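Local coordinates for protein octenoyl-CoA reductase/carboxylase (Streptomyces sp., PDB 4A0S) that reductively carboxylates 2-octenoyl-CoA with NADPH, supplying an unusual polyketide extender unit for cinnabaramide biosynthesis, at residues Val41-Gly53 against Leu390-Thr402. Residues are numbered along the deposited sequence; the frame is centred on the assembly and turned at random.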
loop_
_atom_site.group_PDB
_atom_site.type_symbol
_atom_site.label_atom_id
_atom_site.label_comp_id
_atom_site.label_asym_id
_atom_site.label_seq_id
_atom_site.Cartn_x
_atom_site.Cartn_y
_atom_site.Cartn_z
ATOM N N VAL A 41 40.238 -10.097 -19.785
ATOM C CA VAL A 41 39.894 -11.444 -20.248
ATOM C C VAL A 41 38.423 -11.434 -20.654
ATOM O O VAL A 41 37.578 -10.984 -19.882
ATOM C CB VAL A 41 40.197 -12.501 -19.157
ATOM C CG1 VAL A 41 39.551 -13.856 -19.469
ATOM C CG2 VAL A 41 41.710 -12.641 -18.973
ATOM N N ALA A 42 38.137 -11.893 -21.876
ATOM C CA ALA A 42 36.790 -11.844 -22.461
ATOM C C ALA A 42 35.823 -12.814 -21.803
ATOM O O ALA A 42 34.838 -12.397 -21.193
ATOM C CB ALA A 42 36.854 -12.105 -23.960
ATOM N N ASP A 43 36.106 -14.103 -21.945
ATOM C CA ASP A 43 35.332 -15.144 -21.291
ATOM C C ASP A 43 36.040 -15.533 -20.001
ATOM O O ASP A 43 37.007 -16.284 -20.025
ATOM C CB ASP A 43 35.164 -16.349 -22.222
ATOM C CG ASP A 43 34.605 -17.580 -21.516
ATOM O OD1 ASP A 43 33.975 -17.450 -20.441
ATOM O OD2 ASP A 43 34.802 -18.686 -22.051
ATOM N N LYS A 44 35.542 -15.008 -18.886
ATOM C CA LYS A 44 36.153 -15.211 -17.570
ATOM C C LYS A 44 35.705 -16.531 -16.968
ATOM O O LYS A 44 34.851 -16.582 -16.072
ATOM C CB LYS A 44 35.821 -14.040 -16.654
ATOM C CG LYS A 44 36.171 -12.703 -17.284
ATOM C CD LYS A 44 35.816 -11.537 -16.404
ATOM C CE LYS A 44 36.264 -10.235 -17.060
ATOM N NZ LYS A 44 36.195 -9.126 -16.071
ATOM N N ASP A 45 36.292 -17.596 -17.496
ATOM C CA ASP A 45 35.932 -18.961 -17.165
ATOM C C ASP A 45 35.977 -19.187 -15.663
ATOM O O ASP A 45 37.071 -19.282 -15.073
ATOM C CB ASP A 45 36.897 -19.919 -17.882
ATOM C CG ASP A 45 36.489 -21.380 -17.759
ATOM O OD1 ASP A 45 35.623 -21.694 -16.925
ATOM O OD2 ASP A 45 37.060 -22.225 -18.496
ATOM N N VAL A 46 34.795 -19.288 -15.047
ATOM C CA VAL A 46 34.713 -19.459 -13.586
ATOM C C VAL A 46 35.544 -20.635 -13.122
ATOM O O VAL A 46 35.936 -20.697 -11.963
ATOM C CB VAL A 46 33.286 -19.699 -13.080
ATOM C CG1 VAL A 46 32.415 -18.526 -13.412
ATOM C CG2 VAL A 46 32.733 -21.054 -13.601
ATOM N N ARG A 47 35.807 -21.581 -14.021
ATOM C CA ARG A 47 36.525 -22.779 -13.610
ATOM C C ARG A 47 37.991 -22.459 -13.393
ATOM O O ARG A 47 38.715 -23.246 -12.797
ATOM C CB ARG A 47 36.375 -23.884 -14.643
ATOM C CG ARG A 47 34.941 -24.328 -14.831
ATOM C CD ARG A 47 34.816 -25.222 -16.049
ATOM N NE ARG A 47 35.205 -24.495 -17.250
ATOM C CZ ARG A 47 35.193 -25.011 -18.477
ATOM N NH1 ARG A 47 34.786 -26.256 -18.680
ATOM N NH2 ARG A 47 35.560 -24.267 -19.504
ATOM N N LYS A 48 38.433 -21.300 -13.874
ATOM C CA LYS A 48 39.826 -20.893 -13.682
ATOM C C LYS A 48 40.051 -20.267 -12.303
ATOM O O LYS A 48 41.170 -20.259 -11.781
ATOM C CB LYS A 48 40.278 -19.953 -14.800
ATOM C CG LYS A 48 40.240 -20.602 -16.161
ATOM C CD LYS A 48 40.879 -19.727 -17.214
ATOM C CE LYS A 48 40.979 -20.465 -18.547
ATOM N NZ LYS A 48 41.673 -21.785 -18.415
ATOM N N SER A 49 38.971 -19.777 -11.702
ATOM C CA SER A 49 39.040 -19.121 -10.403
ATOM C C SER A 49 38.564 -20.021 -9.282
ATOM O O SER A 49 39.154 -20.027 -8.200
ATOM C CB SER A 49 38.203 -17.860 -10.423
ATOM O OG SER A 49 36.874 -18.210 -10.749
ATOM N N LEU A 50 37.497 -20.777 -9.534
ATOM C CA LEU A 50 36.935 -21.672 -8.526
ATOM C C LEU A 50 37.949 -22.684 -8.027
ATOM O O LEU A 50 38.661 -23.297 -8.821
ATOM C CB LEU A 50 35.687 -22.367 -9.056
ATOM C CG LEU A 50 34.480 -21.423 -9.110
ATOM C CD1 LEU A 50 33.297 -22.074 -9.817
ATOM C CD2 LEU A 50 34.070 -20.940 -7.705
ATOM N N ARG A 51 38.037 -22.817 -6.708
ATOM C CA ARG A 51 38.929 -23.781 -6.067
ATOM C C ARG A 51 38.074 -24.696 -5.225
ATOM O O ARG A 51 37.049 -24.265 -4.691
ATOM C CB ARG A 51 39.952 -23.098 -5.157
ATOM C CG ARG A 51 40.643 -21.857 -5.733
ATOM C CD ARG A 51 41.834 -22.183 -6.627
ATOM N NE ARG A 51 42.079 -21.099 -7.585
ATOM C CZ ARG A 51 42.888 -21.179 -8.645
ATOM N NH1 ARG A 51 43.560 -22.294 -8.895
ATOM N NH2 ARG A 51 43.030 -20.135 -9.455
ATOM N N LEU A 52 38.464 -25.963 -5.135
ATOM C CA LEU A 52 37.821 -26.857 -4.196
ATOM C C LEU A 52 38.880 -27.429 -3.288
ATOM O O LEU A 52 39.788 -28.126 -3.740
ATOM C CB LEU A 52 37.060 -27.973 -4.904
ATOM C CG LEU A 52 36.179 -28.834 -4.002
ATOM C CD1 LEU A 52 35.008 -28.029 -3.449
ATOM C CD2 LEU A 52 35.665 -30.025 -4.819
ATOM N N GLY A 53 38.756 -27.117 -2.001
ATOM C CA GLY A 53 39.705 -27.600 -1.013
ATOM C C GLY A 53 39.252 -27.234 0.381
ATOM O O GLY A 53 38.231 -26.523 0.569
ATOM N N LEU A 390 29.653 -31.702 -5.566
ATOM C CA LEU A 390 30.535 -30.605 -5.211
ATOM C C LEU A 390 31.848 -30.682 -6.004
ATOM O O LEU A 390 32.356 -29.654 -6.452
ATOM C CB LEU A 390 30.790 -30.570 -3.698
ATOM C CG LEU A 390 31.487 -29.284 -3.230
ATOM C CD1 LEU A 390 30.755 -28.002 -3.683
ATOM C CD2 LEU A 390 31.677 -29.314 -1.743
ATOM N N ALA A 391 32.371 -31.898 -6.172
ATOM C CA ALA A 391 33.582 -32.151 -6.972
ATOM C C ALA A 391 33.532 -31.426 -8.312
ATOM O O ALA A 391 34.555 -30.956 -8.820
ATOM C CB ALA A 391 33.744 -33.643 -7.209
ATOM N N GLU A 392 32.330 -31.330 -8.873
ATOM C CA GLU A 392 32.156 -30.735 -10.180
ATOM C C GLU A 392 31.412 -29.417 -10.127
ATOM O O GLU A 392 30.816 -29.018 -11.114
ATOM C CB GLU A 392 31.412 -31.713 -11.089
ATOM C CG GLU A 392 32.148 -33.028 -11.274
ATOM C CD GLU A 392 31.266 -34.092 -11.917
ATOM O OE1 GLU A 392 30.460 -33.734 -12.804
ATOM O OE2 GLU A 392 31.361 -35.272 -11.508
ATOM N N ALA A 393 31.441 -28.748 -8.973
ATOM C CA ALA A 393 30.722 -27.482 -8.801
ATOM C C ALA A 393 31.236 -26.397 -9.737
ATOM O O ALA A 393 30.469 -25.560 -10.205
ATOM C CB ALA A 393 30.786 -27.016 -7.351
ATOM N N ALA A 394 32.535 -26.429 -10.040
ATOM C CA ALA A 394 33.096 -25.480 -11.018
ATOM C C ALA A 394 32.403 -25.599 -12.393
ATOM O O ALA A 394 32.039 -24.603 -13.017
ATOM C CB ALA A 394 34.595 -25.675 -11.147
ATOM N N GLU A 395 32.212 -26.834 -12.834
ATOM C CA GLU A 395 31.548 -27.123 -14.094
ATOM C C GLU A 395 30.113 -26.675 -14.008
ATOM O O GLU A 395 29.609 -26.021 -14.914
ATOM C CB GLU A 395 31.594 -28.624 -14.382
ATOM C CG GLU A 395 30.942 -29.038 -15.693
ATOM C CD GLU A 395 31.531 -28.327 -16.894
ATOM O OE1 GLU A 395 32.733 -27.963 -16.874
ATOM O OE2 GLU A 395 30.776 -28.116 -17.860
ATOM N N ALA A 396 29.459 -27.016 -12.901
ATOM C CA ALA A 396 28.081 -26.586 -12.668
ATOM C C ALA A 396 27.985 -25.084 -12.845
ATOM O O ALA A 396 27.115 -24.587 -13.543
ATOM C CB ALA A 396 27.617 -27.006 -11.292
ATOM N N CYS A 397 28.921 -24.370 -12.234
ATOM C CA CYS A 397 29.011 -22.923 -12.348
ATOM C C CYS A 397 29.226 -22.464 -13.789
ATOM O O CYS A 397 28.534 -21.567 -14.280
ATOM C CB CYS A 397 30.135 -22.418 -11.464
ATOM S SG CYS A 397 29.955 -20.709 -11.053
ATOM N N ARG A 398 30.178 -23.106 -14.464
ATOM C CA ARG A 398 30.433 -22.848 -15.870
ATOM C C ARG A 398 29.167 -23.069 -16.684
ATOM O O ARG A 398 28.859 -22.298 -17.587
ATOM C CB ARG A 398 31.547 -23.778 -16.360
ATOM C CG ARG A 398 31.943 -23.610 -17.815
ATOM C CD ARG A 398 32.538 -22.242 -18.053
ATOM N NE ARG A 398 33.117 -22.132 -19.383
ATOM C CZ ARG A 398 33.477 -20.985 -19.952
ATOM N NH1 ARG A 398 33.303 -19.834 -19.313
ATOM N NH2 ARG A 398 34.000 -20.993 -21.172
ATOM N N VAL A 399 28.437 -24.130 -16.378
ATOM C CA VAL A 399 27.192 -24.407 -17.091
ATOM C C VAL A 399 26.280 -23.190 -17.034
ATOM O O VAL A 399 25.812 -22.720 -18.062
ATOM C CB VAL A 399 26.479 -25.668 -16.533
ATOM C CG1 VAL A 399 24.988 -25.649 -16.883
ATOM C CG2 VAL A 399 27.156 -26.943 -17.058
ATOM N N VAL A 400 26.048 -22.684 -15.823
ATOM C CA VAL A 400 25.228 -21.495 -15.627
ATOM C C VAL A 400 25.849 -20.273 -16.283
ATOM O O VAL A 400 25.162 -19.510 -16.942
ATOM C CB VAL A 400 24.955 -21.224 -14.131
ATOM C CG1 VAL A 400 24.251 -19.850 -13.941
ATOM C CG2 VAL A 400 24.116 -22.349 -13.565
ATOM N N GLN A 401 27.158 -20.111 -16.119
ATOM C CA GLN A 401 27.864 -19.039 -16.813
ATOM C C GLN A 401 27.613 -19.047 -18.317
ATOM O O GLN A 401 27.398 -18.002 -18.918
ATOM C CB GLN A 401 29.360 -19.093 -16.544
ATOM C CG GLN A 401 30.082 -17.907 -17.174
ATOM C CD GLN A 401 31.546 -17.916 -16.882
ATOM O OE1 GLN A 401 32.147 -18.963 -16.753
ATOM N NE2 GLN A 401 32.136 -16.737 -16.789
ATOM N N THR A 402 27.644 -20.233 -18.915
ATOM C CA THR A 402 27.532 -20.349 -20.362
ATOM C C THR A 402 26.073 -20.533 -20.791
ATOM O O THR A 402 25.793 -20.843 -21.939
ATOM C CB THR A 402 28.410 -21.489 -20.888
ATOM O OG1 THR A 402 28.062 -22.684 -20.194
ATOM C CG2 THR A 402 29.883 -21.188 -20.632
#
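The guanidinium of Arg398 lies between the carboxylate of Asp45, whose CG sits 3.7 Å above its plane and over its centre, and the methyl CG2 of Thr402, near the rim of the opposite face. At its edge, Asp43 is gripped end-on: NH1 donates to OD1 at 2.7 Å and NH2 to OD2 at 2.6 Å, each on a syn lone pair, the planes 7° apart; Gln401 OE1 shares this edge, in plane, bonded to NH1. The charged residues belong to a salt-bridge network joining residues 43-47, leading into the weakly bonded helix 46-49, to helix 393-401, which packs on strand 408-412 within the medium-chain dehydrogenase-like enoyl reductase domain. Asp45 OD1 is 3.5 Å from Arg398 NE but well out of the guanidinium plane, so no N-H points at it and the pairing is of charges only. Arg47 grips the Asp45 carboxylate side-on, NE donating to OD1 and NH2 to OD2, while OD1 also caps the helix, accepting from Arg47 N. Bent at chi3 (-61°), Arg47 lays one guanidinium face against Arg398 CG; its NH1 gives a salt-bridging hydrogen bond, tilted from the guanidinium plane, to the syn lone pair of Glu395 OE1 at 3.2 Å. Arg47 NH2 and Arg398 NE, both donors, are 3.2 Å apart, a closeness the neighbouring carboxylates probably offset. A leucine in place of Arg398 would probably leave Asp43 without its two-pronged partner and Asp45 without the positive charge stacked on it. Val46 fits as a knob among Ala394, Cys397, Arg398 and Gln401, its CG2 3.6 Å from Cys397 CB; Leu50 CD1 adds to this apolar patch. Gln401 uses both ends of its amide: NE2 donates to Lys44 O at 2.8 Å from above the carbonyl plane, and OE1 accepts Val46 N and Arg398 NH1 from opposite faces.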